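Local coordinates for telomerase reverse transcriptase (Candida tropicalis MYA-3404, PDB 6ZD1), which probably elongates telomeres as a reverse transcriptase, adding simple sequence repeats to chromosome ends by copying a template within the enzyme's RNA component, at residues Ser206-Lys211 against Phe243-Val248; Gln228-Lys233 against Cys435-Glu440. All blocks are in the same frame, centred on the assembly; numbering follows the deposited sequence.

Interaction 1: Ser206-Lys211 against Phe243-Val248; sequences SNWITK and FRVICV
Trp208 and Phe243 form a T-shaped aromatic pair where helix 198-216, whose contacting turn belongs to the telomerase RNA-binding domain, meets strand 244-249, an outer strand of the five-stranded mixed sheet. The edge of the phenylalanine ring is turned toward the indole face. The centroid of the Phe243 ring lies 5.2 Å from that of the Trp208 five-membered ring, and the two planes stand at 70°. Between the side chains the nearest approach is at the base of the indole, Phe243 CD1 to Trp208 CG at 3.5 Å.

Phe243 offers more than its ring. Its CB makes a CH-pi contact with the same five-membered ring, 4.0 Å from the centroid and 12° off the normal, while its backbone N sits 3.5 Å above the indole plane, over the middle of the bicycle. Phe243 O comes closer still, 3.2 Å from Trp208 CZ2, a contact and not a hydrogen bond. The side chain of Trp208 holds CG anti to its own nitrogen (chi1 173°), which sends the indole away from the helix across Phe243, the two side chains sliding past each other in opposite directions.

Val245 approaches differently, its CG2 methyl lying in the indole plane at the edge, 3.6 Å from Trp208 NE1. The tryptophan is therefore met over a face by one residue and at an edge by the next but one. Leu204 and Leu236 also pack on Phe243, and Tyr212, one helical turn beyond Trp208, reaches Val245.

Within the helix, side chains add second donors to main-chain carbonyls. Lys211 NZ lies above the carbonyl plane of Asn207, 3.1 Å from its O, and Thr210 OG1 bonds Ser206 O at 2.8 Å from the face opposite to that used by Thr210 N.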
# COMPACT_ATOMS: atom_id res chain seq x y z
N SER A 206 9.97 -3.94 20.93
CA SER A 206 10.12 -3.19 22.16
C SER A 206 11.47 -2.49 22.23
O SER A 206 11.57 -1.37 22.73
CB SER A 206 9.93 -4.11 23.37
OG SER A 206 8.61 -4.61 23.44
N ASN A 207 12.52 -3.13 21.71
CA ASN A 207 13.85 -2.53 21.73
C ASN A 207 13.91 -1.29 20.85
O ASN A 207 14.35 -0.23 21.30
CB ASN A 207 14.90 -3.55 21.30
CG ASN A 207 15.08 -4.66 22.31
OD1 ASN A 207 14.80 -4.49 23.50
ND2 ASN A 207 15.55 -5.81 21.85
N TRP A 208 13.50 -1.41 19.59
CA TRP A 208 13.58 -0.28 18.67
C TRP A 208 12.70 0.88 19.14
O TRP A 208 13.11 2.04 19.10
CB TRP A 208 13.20 -0.70 17.26
CG TRP A 208 13.11 0.46 16.29
CD1 TRP A 208 12.01 1.23 16.03
CD2 TRP A 208 14.17 0.98 15.47
NE1 TRP A 208 12.32 2.20 15.10
CE2 TRP A 208 13.64 2.06 14.74
CE3 TRP A 208 15.51 0.63 15.29
CZ2 TRP A 208 14.40 2.80 13.84
CZ3 TRP A 208 16.27 1.37 14.39
CH2 TRP A 208 15.71 2.44 13.68
N ILE A 209 11.49 0.57 19.60
CA ILE A 209 10.56 1.61 20.02
C ILE A 209 11.11 2.37 21.22
O ILE A 209 11.01 3.60 21.29
CB ILE A 209 9.17 1.00 20.30
CG1 ILE A 209 8.52 0.55 18.99
CG2 ILE A 209 8.27 2.00 21.02
CD1 ILE A 209 7.13 -0.04 19.16
N THR A 210 11.71 1.66 22.17
CA THR A 210 12.30 2.32 23.33
C THR A 210 13.42 3.28 22.93
O THR A 210 13.52 4.39 23.47
CB THR A 210 12.82 1.28 24.33
OG1 THR A 210 11.72 0.49 24.81
CG2 THR A 210 13.50 1.96 25.51
N LYS A 211 14.26 2.87 21.98
CA LYS A 211 15.33 3.74 21.51
C LYS A 211 14.77 4.90 20.69
O LYS A 211 15.22 6.05 20.84
CB LYS A 211 16.34 2.94 20.70
CG LYS A 211 16.98 1.81 21.49
CD LYS A 211 17.76 0.86 20.59
CE LYS A 211 18.32 -0.32 21.38
NZ LYS A 211 17.25 -1.09 22.08
N PHE A 243 13.57 -0.19 11.89
CA PHE A 243 12.19 -0.19 11.45
C PHE A 243 11.80 1.21 10.99
O PHE A 243 12.35 2.21 11.46
CB PHE A 243 11.24 -0.68 12.56
CG PHE A 243 11.56 -2.05 13.08
CD1 PHE A 243 12.47 -2.22 14.12
CD2 PHE A 243 10.97 -3.18 12.53
CE1 PHE A 243 12.77 -3.48 14.60
CE2 PHE A 243 11.27 -4.44 13.01
CZ PHE A 243 12.17 -4.59 14.05
N ARG A 244 10.86 1.26 10.05
CA ARG A 244 10.09 2.47 9.82
C ARG A 244 9.03 2.56 10.89
O ARG A 244 8.43 1.55 11.28
CB ARG A 244 9.44 2.45 8.44
CG ARG A 244 10.11 3.32 7.40
CD ARG A 244 9.14 4.32 6.79
NE ARG A 244 7.84 3.73 6.48
CZ ARG A 244 7.58 3.01 5.40
NH1 ARG A 244 8.54 2.77 4.51
NH2 ARG A 244 6.36 2.52 5.20
N VAL A 245 8.80 3.76 11.39
CA VAL A 245 7.81 3.99 12.43
C VAL A 245 6.58 4.59 11.77
O VAL A 245 6.63 5.70 11.22
CB VAL A 245 8.35 4.90 13.55
CG1 VAL A 245 7.32 5.04 14.65
CG2 VAL A 245 9.65 4.33 14.10
N ILE A 246 5.49 3.84 11.78
CA ILE A 246 4.20 4.28 11.26
C ILE A 246 3.23 4.36 12.43
O ILE A 246 3.25 3.51 13.32
CB ILE A 246 3.67 3.33 10.17
CG1 ILE A 246 4.72 3.15 9.07
CG2 ILE A 246 2.37 3.86 9.57
CD1 ILE A 246 5.18 4.45 8.45
N CYS A 247 2.39 5.39 12.42
CA CYS A 247 1.36 5.57 13.43
C CYS A 247 0.01 5.34 12.77
O CYS A 247 -0.36 6.06 11.84
CB CYS A 247 1.44 6.96 14.06
SG CYS A 247 0.80 7.05 15.74
N VAL A 248 -0.70 4.32 13.24
CA VAL A 248 -2.00 3.94 12.69
C VAL A 248 -3.09 4.57 13.56
O VAL A 248 -3.15 4.27 14.76
CB VAL A 248 -2.17 2.41 12.63
CG1 VAL A 248 -3.50 2.05 11.98
CG2 VAL A 248 -1.00 1.77 11.90

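Interaction 2: Gln228-Lys233 against Cys435-Glu440; sequences QFTNGK and CHSQIE
Thr230 and Ser437 meet where helix 428-440, which leads into strand 443-446, packs beside the loop entering strand 231-237. That strand is an inner one of the mixed five-stranded sheet and the parallel neighbour of 443-446, all within the reverse transcriptase region. The backbones approach closely here, with Thr230 CA 6.5 Å from Gln438 CA.

The van der Waals part rests on one methyl group. Thr230 points its CB toward the helix and sets CG2 beside its own backbone N, so that the methyl lies 3.8 Å from Ser437 OG and 4.0 Å from Ser437 O.

Further bonds tie each side to the surrounding fold. Thr230 has a backbone hydrogen bond with Thr443, and Phe229 stacks its ring on Tyr276 of helix 263-298. On the helix, Ser437 OG has a weak hydrogen bond to Asp441 OD1 and Glu440 forms a salt bridge with Lys353.

The polar part is looser and turns on Phe229 O, toward which the Gln438 amide is brought round by a bend at chi2 (-82°). Gln438 NE2 remains 3.7 Å from Phe229 O, a polar approach too long to be counted as a hydrogen bond.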
# COMPACT_ATOMS: atom_id res chain seq x y z
N GLN A 228 -9.77 12.42 20.84
CA GLN A 228 -10.50 11.29 20.28
C GLN A 228 -9.94 10.85 18.94
O GLN A 228 -9.88 9.65 18.65
CB GLN A 228 -11.98 11.66 20.15
CG GLN A 228 -12.63 12.05 21.48
CD GLN A 228 -13.98 12.72 21.31
OE1 GLN A 228 -14.24 13.37 20.30
NE2 GLN A 228 -14.84 12.57 22.30
N PHE A 229 -9.51 11.80 18.11
CA PHE A 229 -9.11 11.51 16.73
C PHE A 229 -7.66 11.88 16.46
O PHE A 229 -7.28 12.04 15.29
CB PHE A 229 -10.04 12.24 15.76
CG PHE A 229 -11.50 12.00 16.03
CD1 PHE A 229 -11.98 10.71 16.20
CD2 PHE A 229 -12.38 13.06 16.13
CE1 PHE A 229 -13.32 10.49 16.45
CE2 PHE A 229 -13.72 12.85 16.38
CZ PHE A 229 -14.19 11.56 16.54
N THR A 230 -6.84 11.99 17.50
CA THR A 230 -5.43 12.30 17.34
C THR A 230 -4.53 11.23 17.94
O THR A 230 -3.31 11.43 18.03
CB THR A 230 -5.11 13.66 17.97
OG1 THR A 230 -5.62 13.71 19.31
CG2 THR A 230 -5.73 14.78 17.15
N ASN A 231 -5.09 10.10 18.35
CA ASN A 231 -4.31 9.00 18.90
C ASN A 231 -4.00 7.98 17.81
O ASN A 231 -4.76 7.80 16.86
CB ASN A 231 -5.06 8.31 20.05
CG ASN A 231 -5.35 9.25 21.20
OD1 ASN A 231 -6.40 9.18 21.83
ND2 ASN A 231 -4.40 10.14 21.50
N GLY A 232 -2.85 7.33 17.96
CA GLY A 232 -2.46 6.29 17.03
C GLY A 232 -1.64 5.23 17.74
O GLY A 232 -1.07 5.47 18.81
N LYS A 233 -1.59 4.05 17.13
CA LYS A 233 -0.77 2.96 17.63
C LYS A 233 0.40 2.74 16.68
O LYS A 233 0.25 2.81 15.46
CB LYS A 233 -1.58 1.67 17.78
CG LYS A 233 -0.87 0.58 18.59
CD LYS A 233 -1.86 -0.33 19.30
CE LYS A 233 -2.72 -1.10 18.31
NZ LYS A 233 -3.68 -2.02 19.01
N CYS A 435 -5.74 21.14 10.70
CA CYS A 435 -4.33 20.96 10.36
C CYS A 435 -3.46 21.15 11.59
O CYS A 435 -2.60 20.32 11.89
CB CYS A 435 -3.93 21.94 9.25
SG CYS A 435 -4.63 21.56 7.62
N HIS A 436 -3.69 22.24 12.34
CA HIS A 436 -2.92 22.47 13.57
C HIS A 436 -3.15 21.35 14.57
O HIS A 436 -2.21 20.91 15.24
CB HIS A 436 -3.29 23.82 14.18
CG HIS A 436 -2.74 24.99 13.43
ND1 HIS A 436 -2.61 26.24 13.99
CD2 HIS A 436 -2.29 25.10 12.16
CE1 HIS A 436 -2.10 27.07 13.10
NE2 HIS A 436 -1.89 26.40 11.98
N SER A 437 -4.39 20.88 14.70
CA SER A 437 -4.68 19.81 15.64
C SER A 437 -3.93 18.53 15.26
O SER A 437 -3.39 17.84 16.13
CB SER A 437 -6.18 19.55 15.71
OG SER A 437 -6.47 18.43 16.54
N GLN A 438 -3.88 18.21 13.97
CA GLN A 438 -3.15 17.02 13.53
C GLN A 438 -1.65 17.17 13.76
O GLN A 438 -0.97 16.21 14.12
CB GLN A 438 -3.44 16.73 12.06
CG GLN A 438 -4.87 16.32 11.76
CD GLN A 438 -5.13 14.84 12.02
OE1 GLN A 438 -4.42 13.98 11.50
NE2 GLN A 438 -6.15 14.55 12.82
N ILE A 439 -1.12 18.38 13.55
CA ILE A 439 0.31 18.60 13.74
C ILE A 439 0.67 18.59 15.22
O ILE A 439 1.60 17.90 15.65
CB ILE A 439 0.74 19.92 13.08
CG1 ILE A 439 0.53 19.87 11.56
CG2 ILE A 439 2.20 20.22 13.40
CD1 ILE A 439 0.48 21.25 10.93
N GLU A 440 -0.07 19.36 16.02
CA GLU A 440 0.34 19.64 17.39
C GLU A 440 -0.18 18.64 18.41
O GLU A 440 0.42 18.51 19.48
CB GLU A 440 -0.10 21.05 17.78
CG GLU A 440 0.36 22.13 16.80
CD GLU A 440 -0.19 23.51 17.12
OE1 GLU A 440 0.49 24.50 16.78
OE2 GLU A 440 -1.30 23.59 17.69

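Overall arrangement
Interactions 1 and 2 lie about 18 Å apart, centre to centre, and are joined through the mixed five-stranded sheet, where strands 231-237 and 244-249 are antiparallel neighbours. A probable hydrogen bond from Val248 N to Lys233 O (2.8 Å) links them directly, and Cys247 packs on Gly232. Their segments alternate along the chain: 206-211, 228-233, 243-248, then 435-440 after a long excursion. Interaction 1 sets the sheet's outer strand against helix 198-216 from the RNA-binding domain, whereas interaction 2 brings helix 428-440 against the approach to the adjacent strand. The sheet thereby connects the RNA-binding domain with helices of the reverse transcriptase region.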